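Local coordinates for protein ribokinase (Arabidopsis thaliana, PDB 6ILS) that catalyses the magnesium-dependent transfer of a phosphoryl group from ATP to O-5 of D-ribose, giving D-ribose 5-phosphate, at residues 84-89 with 129-134. Sequence-based numbering, arbitrary orientation.
Sequences LDYVRS and DLEIVR
Tyr86 reaches across to Glu131 and Ile132 at one margin of the ribokinase (PfkB) fold, where the outermost strand 87-90 of the large mixed sheet is entered through a type I turn from Leu84 to Val87. Opposite lies the segment 129-134, a short, weakly bonded helical turn and the loop leading into it, away from the ribose, ATP and metal sites. Ile132 sits over one face of the tyrosine: Ile132 CB lies 3.8 Å from the centroid of the Tyr86 ring, 15° off the normal, a CH-pi contact. CG1 lies along the CD2-CE2 side, and with CG1 anti to the backbone N (chi1 -174°) CG2 is left above the CG end of the ring. Ile132 also packs on Val6 of strand 5-8. Tyr86 OH donates a short hydrogen bond (2.5 Å) to Glu131 OE2. That oxygen lies at the ring edge, but its carboxylate is turned 75° from the ring and is approached from above its own plane. A second polar link runs from Arg88 to Asp129, whose OD2 is hydrogen-bonded to Ser126 OG. This salt bridge is purely electrostatic: Asp129 OD1 lies 2.9 Å from Arg88 NH2 but over the guanidinium face, with no N-H pointing at it.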
# COMPACT_ATOMS: atom_id res chain seq x y z
N LEU B 84 17.50 4.64 15.32
CA LEU B 84 16.31 3.80 15.37
C LEU B 84 16.29 2.78 16.52
O LEU B 84 15.46 1.88 16.52
CB LEU B 84 16.16 3.05 14.04
CG LEU B 84 15.94 4.00 12.84
CD1 LEU B 84 15.76 3.23 11.53
CD2 LEU B 84 14.73 4.87 13.10
N ASP B 85 17.19 2.95 17.50
CA ASP B 85 17.32 1.96 18.58
C ASP B 85 16.00 1.63 19.28
O ASP B 85 15.80 0.49 19.73
CB ASP B 85 18.33 2.43 19.65
CG ASP B 85 19.52 3.20 19.08
OD1 ASP B 85 19.59 3.43 17.86
OD2 ASP B 85 20.42 3.53 19.87
N TYR B 86 15.09 2.60 19.37
CA TYR B 86 13.87 2.41 20.15
C TYR B 86 12.63 2.20 19.31
O TYR B 86 11.51 2.32 19.79
CB TYR B 86 13.66 3.59 21.09
CG TYR B 86 14.78 3.70 22.07
CD1 TYR B 86 14.74 3.03 23.29
CD2 TYR B 86 15.91 4.44 21.78
CE1 TYR B 86 15.79 3.11 24.18
CE2 TYR B 86 16.95 4.53 22.66
CZ TYR B 86 16.89 3.86 23.86
OH TYR B 86 17.95 3.96 24.74
N VAL B 87 12.84 1.88 18.04
CA VAL B 87 11.75 1.44 17.20
C VAL B 87 11.55 -0.05 17.49
O VAL B 87 12.52 -0.80 17.53
CB VAL B 87 12.04 1.65 15.70
CG1 VAL B 87 10.90 1.10 14.87
CG2 VAL B 87 12.25 3.15 15.40
N ARG B 88 10.31 -0.45 17.71
CA ARG B 88 10.00 -1.86 17.88
C ARG B 88 9.03 -2.30 16.81
O ARG B 88 8.13 -1.55 16.43
CB ARG B 88 9.41 -2.13 19.27
CG ARG B 88 10.38 -1.95 20.41
CD ARG B 88 9.81 -2.52 21.70
NE ARG B 88 10.68 -2.25 22.84
CZ ARG B 88 10.47 -2.73 24.07
NH1 ARG B 88 9.43 -3.50 24.32
NH2 ARG B 88 11.32 -2.42 25.05
N SER B 89 9.20 -3.53 16.33
CA SER B 89 8.30 -4.10 15.33
C SER B 89 7.55 -5.31 15.90
O SER B 89 8.11 -6.06 16.70
CB SER B 89 9.08 -4.50 14.07
OG SER B 89 9.84 -3.41 13.57
N ASP B 129 11.85 1.96 28.04
CA ASP B 129 11.20 2.60 26.90
C ASP B 129 11.30 4.10 27.13
O ASP B 129 11.50 4.86 26.19
CB ASP B 129 9.73 2.20 26.74
CG ASP B 129 9.55 0.74 26.38
OD1 ASP B 129 10.19 0.28 25.41
OD2 ASP B 129 8.72 0.07 27.04
N LEU B 130 11.16 4.50 28.40
CA LEU B 130 11.16 5.90 28.80
C LEU B 130 12.54 6.46 29.08
O LEU B 130 12.68 7.66 29.33
CB LEU B 130 10.29 6.10 30.04
CG LEU B 130 8.80 5.85 29.90
CD1 LEU B 130 8.11 6.05 31.25
CD2 LEU B 130 8.18 6.76 28.84
N GLU B 131 13.57 5.62 29.06
CA GLU B 131 14.92 6.11 29.34
C GLU B 131 15.36 7.12 28.28
O GLU B 131 16.06 8.08 28.60
CB GLU B 131 15.92 4.96 29.39
CG GLU B 131 16.09 4.22 28.07
CD GLU B 131 17.43 3.53 27.94
OE1 GLU B 131 18.28 3.71 28.84
OE2 GLU B 131 17.62 2.80 26.94
N ILE B 132 14.94 6.92 27.04
CA ILE B 132 15.40 7.79 25.97
C ILE B 132 14.75 9.16 26.10
O ILE B 132 15.41 10.17 25.86
CB ILE B 132 15.15 7.19 24.55
CG1 ILE B 132 15.78 8.07 23.47
CG2 ILE B 132 13.68 6.94 24.29
CD1 ILE B 132 17.24 8.40 23.72
N VAL B 133 13.48 9.20 26.51
CA VAL B 133 12.80 10.48 26.66
C VAL B 133 13.36 11.22 27.87
O VAL B 133 13.47 12.44 27.87
CB VAL B 133 11.25 10.34 26.76
CG1 VAL B 133 10.73 9.47 25.62
CG2 VAL B 133 10.81 9.78 28.10
N ARG B 134 13.78 10.46 28.88
CA ARG B 134 14.40 11.07 30.05
C ARG B 134 15.78 11.65 29.74
O ARG B 134 16.28 12.51 30.48
CB ARG B 134 14.48 10.05 31.20
CG ARG B 134 13.12 9.74 31.79
CD ARG B 134 13.23 8.92 33.05
NE ARG B 134 11.92 8.58 33.59
CZ ARG B 134 11.38 7.36 33.53
NH1 ARG B 134 10.18 7.15 34.06
NH2 ARG B 134 12.04 6.36 32.96